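Local atomic coordinates of PKS (Streptomyces albus, PDB entry 4OQJ), a protein that probably catalyses chain elongation by condensing acyl units on carrier proteins, as a ketosynthase of the polyketide synthase that builds oxazolomycin. Residues D98-F110 against V138-R151. Sequence-based numbering, arbitrary orientation.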
loop_
_atom_site.group_PDB
_atom_site.type_symbol
_atom_site.label_atom_id
_atom_site.label_comp_id
_atom_site.label_asym_id
_atom_site.label_seq_id
_atom_site.Cartn_x
_atom_site.Cartn_y
_atom_site.Cartn_z
ATOM N N ASP A 98 29.761 4.534 6.410
ATOM C CA ASP A 98 29.163 3.835 7.544
ATOM C C ASP A 98 27.677 3.624 7.309
ATOM O O ASP A 98 27.150 2.560 7.612
ATOM C CB ASP A 98 29.372 4.599 8.852
ATOM C CG ASP A 98 30.810 4.536 9.344
ATOM O OD1 ASP A 98 31.592 3.719 8.805
ATOM O OD2 ASP A 98 31.154 5.299 10.277
ATOM N N GLU A 99 26.995 4.619 6.758
ATOM C CA GLU A 99 25.567 4.452 6.534
ATOM C C GLU A 99 25.324 3.468 5.393
ATOM O O GLU A 99 24.417 2.633 5.486
ATOM C CB GLU A 99 24.869 5.781 6.240
ATOM C CG GLU A 99 23.420 5.561 5.776
ATOM C CD GLU A 99 22.523 6.762 5.971
ATOM O OE1 GLU A 99 21.784 6.780 6.977
ATOM O OE2 GLU A 99 22.539 7.671 5.111
ATOM N N ALA A 100 26.130 3.546 4.330
ATOM C CA ALA A 100 25.943 2.655 3.182
ATOM C C ALA A 100 26.054 1.197 3.603
ATOM O O ALA A 100 25.336 0.325 3.106
ATOM C CB ALA A 100 26.960 2.952 2.098
ATOM N N GLU A 101 26.991 0.943 4.498
ATOM C CA GLU A 101 27.212 -0.394 5.026
ATOM C C GLU A 101 25.998 -0.881 5.809
ATOM O O GLU A 101 25.658 -2.060 5.767
ATOM C CB GLU A 101 28.453 -0.401 5.915
ATOM C CG GLU A 101 28.692 -1.700 6.667
ATOM C CD GLU A 101 29.995 -1.680 7.451
ATOM O OE1 GLU A 101 29.948 -1.813 8.696
ATOM O OE2 GLU A 101 31.062 -1.526 6.818
ATOM N N LEU A 102 25.353 0.026 6.536
ATOM C CA LEU A 102 24.190 -0.345 7.331
ATOM C C LEU A 102 22.937 -0.626 6.484
ATOM O O LEU A 102 22.120 -1.468 6.853
ATOM C CB LEU A 102 23.876 0.749 8.345
ATOM C CG LEU A 102 24.811 0.868 9.553
ATOM C CD1 LEU A 102 24.295 1.940 10.491
ATOM C CD2 LEU A 102 24.949 -0.451 10.304
ATOM N N ILE A 103 22.783 0.073 5.363
ATOM C CA ILE A 103 21.561 -0.045 4.570
ATOM C C ILE A 103 21.463 -1.415 3.904
ATOM O O ILE A 103 22.406 -1.888 3.260
ATOM C CB ILE A 103 21.470 1.052 3.482
ATOM C CG1 ILE A 103 21.477 2.435 4.115
ATOM C CG2 ILE A 103 20.178 0.903 2.669
ATOM C CD1 ILE A 103 21.630 3.601 3.111
ATOM N N ASP A 104 20.312 -2.050 4.093
ATOM C CA ASP A 104 19.967 -3.288 3.416
ATOM C C ASP A 104 20.302 -3.167 1.920
ATOM O O ASP A 104 19.868 -2.231 1.265
ATOM C CB ASP A 104 18.478 -3.589 3.650
ATOM C CG ASP A 104 17.976 -4.863 2.942
ATOM O OD1 ASP A 104 18.771 -5.612 2.346
ATOM O OD2 ASP A 104 16.747 -5.114 3.004
ATOM N N PRO A 105 21.093 -4.108 1.383
ATOM C CA PRO A 105 21.354 -4.102 -0.062
ATOM C C PRO A 105 20.084 -4.058 -0.920
ATOM O O PRO A 105 20.122 -3.510 -2.009
ATOM C CB PRO A 105 22.089 -5.424 -0.303
ATOM C CG PRO A 105 22.659 -5.798 1.013
ATOM C CD PRO A 105 21.754 -5.237 2.063
ATOM N N GLN A 106 18.984 -4.622 -0.449
ATOM C CA GLN A 106 17.747 -4.548 -1.220
ATOM C C GLN A 106 17.318 -3.094 -1.447
ATOM O O GLN A 106 16.823 -2.755 -2.523
ATOM C CB GLN A 106 16.634 -5.322 -0.517
ATOM C CG GLN A 106 16.940 -6.805 -0.352
ATOM C CD GLN A 106 15.808 -7.546 0.315
ATOM O OE1 GLN A 106 15.219 -8.457 -0.266
ATOM N NE2 GLN A 106 15.488 -7.151 1.543
ATOM N N GLN A 107 17.510 -2.245 -0.435
ATOM C CA GLN A 107 17.107 -0.834 -0.515
ATOM C C GLN A 107 18.105 -0.045 -1.344
ATOM O O GLN A 107 17.720 0.854 -2.083
ATOM C CB GLN A 107 16.972 -0.219 0.890
ATOM C CG GLN A 107 15.868 -0.884 1.700
ATOM C CD GLN A 107 15.374 -0.084 2.886
ATOM O OE1 GLN A 107 15.446 1.150 2.913
ATOM N NE2 GLN A 107 14.829 -0.791 3.870
ATOM N N ARG A 108 19.388 -0.390 -1.237
ATOM C CA ARG A 108 20.404 0.236 -2.081
ATOM C C ARG A 108 20.173 -0.074 -3.545
ATOM O O ARG A 108 20.220 0.814 -4.397
ATOM C CB ARG A 108 21.805 -0.229 -1.690
ATOM C CG ARG A 108 22.319 0.386 -0.389
ATOM C CD ARG A 108 23.699 -0.109 -0.114
ATOM N NE ARG A 108 23.808 -1.127 0.927
ATOM C CZ ARG A 108 24.717 -2.102 0.929
ATOM N NH1 ARG A 108 25.535 -2.279 -0.108
ATOM N NH2 ARG A 108 24.811 -2.916 1.968
ATOM N N GLN A 109 19.930 -1.343 -3.841
ATOM C CA GLN A 109 19.689 -1.746 -5.219
ATOM C C GLN A 109 18.384 -1.135 -5.737
ATOM O O GLN A 109 18.301 -0.756 -6.911
ATOM C CB GLN A 109 19.662 -3.270 -5.322
ATOM C CG GLN A 109 21.030 -3.894 -5.124
ATOM C CD GLN A 109 21.959 -3.645 -6.289
ATOM O OE1 GLN A 109 21.576 -3.810 -7.438
ATOM N NE2 GLN A 109 23.186 -3.240 -5.995
ATOM N N PHE A 110 17.368 -1.015 -4.885
ATOM C CA PHE A 110 16.112 -0.423 -5.350
ATOM C C PHE A 110 16.328 1.051 -5.677
ATOM O O PHE A 110 15.778 1.563 -6.641
ATOM C CB PHE A 110 14.965 -0.532 -4.348
ATOM C CG PHE A 110 13.692 0.034 -4.899
ATOM C CD1 PHE A 110 12.976 -0.672 -5.865
ATOM C CD2 PHE A 110 13.283 1.303 -4.570
ATOM C CE1 PHE A 110 11.842 -0.125 -6.436
ATOM C CE2 PHE A 110 12.145 1.860 -5.134
ATOM C CZ PHE A 110 11.422 1.147 -6.057
ATOM N N VAL A 138 10.356 -4.655 -0.450
ATOM C CA VAL A 138 11.534 -5.499 -0.452
ATOM C C VAL A 138 11.239 -6.776 0.300
ATOM O O VAL A 138 10.289 -6.871 1.082
ATOM C CB VAL A 138 12.764 -4.792 0.166
ATOM C CG1 VAL A 138 13.143 -3.555 -0.669
ATOM C CG2 VAL A 138 12.495 -4.400 1.602
ATOM N N GLY A 139 12.072 -7.770 0.059
ATOM C CA GLY A 139 11.900 -9.073 0.665
ATOM C C GLY A 139 12.401 -9.104 2.084
ATOM O O GLY A 139 12.831 -8.095 2.619
ATOM N N LEU A 140 12.295 -10.276 2.692
ATOM C CA LEU A 140 12.799 -10.519 4.028
ATOM C C LEU A 140 14.204 -9.949 4.162
ATOM O O LEU A 140 15.055 -10.227 3.323
ATOM C CB LEU A 140 12.818 -12.021 4.314
ATOM C CG LEU A 140 13.453 -12.448 5.634
ATOM C CD1 LEU A 140 12.613 -11.974 6.836
ATOM C CD2 LEU A 140 13.616 -13.968 5.657
ATOM N N ASN A 141 14.451 -9.160 5.200
ATOM C CA ASN A 141 15.767 -8.539 5.341
ATOM C C ASN A 141 16.720 -9.498 6.045
ATOM O O ASN A 141 16.872 -9.465 7.260
ATOM C CB ASN A 141 15.681 -7.211 6.097
ATOM C CG ASN A 141 16.969 -6.425 6.017
ATOM O OD1 ASN A 141 17.984 -6.934 5.541
ATOM N ND2 ASN A 141 16.942 -5.185 6.477
ATOM N N THR A 142 17.355 -10.373 5.272
ATOM C CA THR A 142 18.298 -11.320 5.848
ATOM C C THR A 142 19.640 -10.634 6.139
ATOM O O THR A 142 20.462 -11.173 6.865
ATOM C CB THR A 142 18.512 -12.543 4.921
ATOM O OG1 THR A 142 18.737 -12.107 3.572
ATOM C CG2 THR A 142 17.264 -13.465 4.953
ATOM N N TYR A 143 19.857 -9.447 5.570
ATOM C CA TYR A 143 21.062 -8.651 5.878
ATOM C C TYR A 143 21.060 -8.224 7.340
ATOM O O TYR A 143 22.069 -8.302 8.025
ATOM C CB TYR A 143 21.123 -7.423 4.976
ATOM C CG TYR A 143 22.428 -6.657 4.962
ATOM C CD1 TYR A 143 23.536 -7.139 4.277
ATOM C CD2 TYR A 143 22.534 -5.421 5.580
ATOM C CE1 TYR A 143 24.713 -6.420 4.232
ATOM C CE2 TYR A 143 23.704 -4.696 5.534
ATOM C CZ TYR A 143 24.791 -5.198 4.858
ATOM O OH TYR A 143 25.962 -4.461 4.808
ATOM N N LEU A 144 19.898 -7.782 7.811
ATOM C CA LEU A 144 19.718 -7.391 9.193
ATOM C C LEU A 144 19.836 -8.601 10.115
ATOM O O LEU A 144 20.507 -8.554 11.141
ATOM C CB LEU A 144 18.355 -6.712 9.367
ATOM C CG LEU A 144 17.901 -6.394 10.790
ATOM C CD1 LEU A 144 18.805 -5.367 11.434
ATOM C CD2 LEU A 144 16.460 -5.913 10.772
ATOM N N LEU A 145 19.183 -9.691 9.741
ATOM C CA LEU A 145 19.174 -10.886 10.573
ATOM C C LEU A 145 20.545 -11.565 10.638
ATOM O O LEU A 145 20.959 -12.003 11.705
ATOM C CB LEU A 145 18.121 -11.874 10.052
ATOM C CG LEU A 145 16.664 -11.423 10.183
ATOM C CD1 LEU A 145 15.702 -12.387 9.459
ATOM C CD2 LEU A 145 16.303 -11.305 11.648
ATOM N N HIS A 146 21.236 -11.668 9.503
ATOM C CA HIS A 146 22.541 -12.346 9.456
ATOM C C HIS A 146 23.697 -11.384 9.725
ATOM O O HIS A 146 24.347 -11.460 10.762
ATOM C CB HIS A 146 22.773 -13.015 8.101
ATOM C CG HIS A 146 21.763 -14.065 7.743
ATOM N ND1 HIS A 146 21.873 -14.836 6.606
ATOM C CD2 HIS A 146 20.627 -14.469 8.362
ATOM C CE1 HIS A 146 20.851 -15.670 6.538
ATOM N NE2 HIS A 146 20.082 -15.469 7.590
ATOM N N ASN A 147 23.941 -10.476 8.784
ATOM C CA ASN A 147 25.112 -9.601 8.837
ATOM C C ASN A 147 25.123 -8.624 10.012
ATOM O O ASN A 147 26.182 -8.323 10.558
ATOM C CB ASN A 147 25.223 -8.815 7.532
ATOM C CG ASN A 147 25.415 -9.715 6.335
ATOM O OD1 ASN A 147 24.505 -10.440 5.944
ATOM N ND2 ASN A 147 26.601 -9.668 5.740
ATOM N N LEU A 148 23.949 -8.129 10.391
ATOM C CA LEU A 148 23.830 -7.123 11.444
ATOM C C LEU A 148 23.187 -7.678 12.708
ATOM O O LEU A 148 22.977 -6.942 13.682
ATOM C CB LEU A 148 23.007 -5.930 10.948
ATOM C CG LEU A 148 23.528 -5.202 9.719
ATOM C CD1 LEU A 148 22.600 -4.041 9.386
ATOM C CD2 LEU A 148 24.937 -4.703 9.958
ATOM N N GLY A 149 22.872 -8.969 12.685
ATOM C CA GLY A 149 22.197 -9.619 13.793
ATOM C C GLY A 149 22.867 -9.373 15.133
ATOM O O GLY A 149 22.291 -8.726 16.006
ATOM N N GLU A 150 24.076 -9.896 15.299
ATOM C CA GLU A 150 24.793 -9.776 16.565
ATOM C C GLU A 150 25.008 -8.307 16.898
ATOM O O GLU A 150 24.878 -7.890 18.049
ATOM C CB GLU A 150 26.133 -10.515 16.499
ATOM N N ARG A 151 25.329 -7.531 15.869
ATOM C CA ARG A 151 25.535 -6.097 15.999
ATOM C C ARG A 151 24.335 -5.435 16.670
ATOM O O ARG A 151 24.488 -4.620 17.574
ATOM C CB ARG A 151 25.779 -5.497 14.618
ATOM C CG ARG A 151 26.528 -4.184 14.588
ATOM C CD ARG A 151 27.283 -4.072 13.268
ATOM N NE ARG A 151 27.405 -2.701 12.791
ATOM C CZ ARG A 151 27.979 -2.361 11.641
ATOM N NH1 ARG A 151 28.489 -3.295 10.847
ATOM N NH2 ARG A 151 28.046 -1.084 11.285
HETATM O O HOH W 1 28.409 0.945 9.422
HETATM O O HOH W 2 18.659 -8.506 2.824
#
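Pro105 lays CD over one face of the Tyr143 ring, 3.5 Å from its centroid, a CH-pi contact; Asn147 CB rests on the opposite face. At the ring edge, Tyr143 OH donates to Glu101 O (2.6 Å) in the carbonyl plane, and also bonds Ala706 N, near the end of the modelled chain. With CG anti to the backbone N (chi1 -168°), the ring reaches the end of helix 97-102 and the start of helix 105-121. The Asp104 carboxylate and Asn141 amide stack, planes 13° apart, without a hydrogen bond between them; each residue N-caps its own helix, Asp104 OD1 accepting from Gln106 N and Asn141 OD1 from Leu144 N, while Asn141 ND2 bonds Asn167. Gln106 NE2 spends both hydrogens, on the syn lone pair of Asp104 OD2 (2.8 Å) and on Gly139 O (3.0 Å). The Arg151 guanidinium takes Leu102 CD2 on a face, while NH1 (3.0 Å) and NH2 both grip Glu101 OE1 at the edge, a salt bridge with planes almost perpendicular. Buried, bonded polar groups thus pin two helix starts of the thiolase-fold domain; the salt bridge, joined weakly by a water on Asp98 O, lies nearer solvent, where attraction is probably weaker.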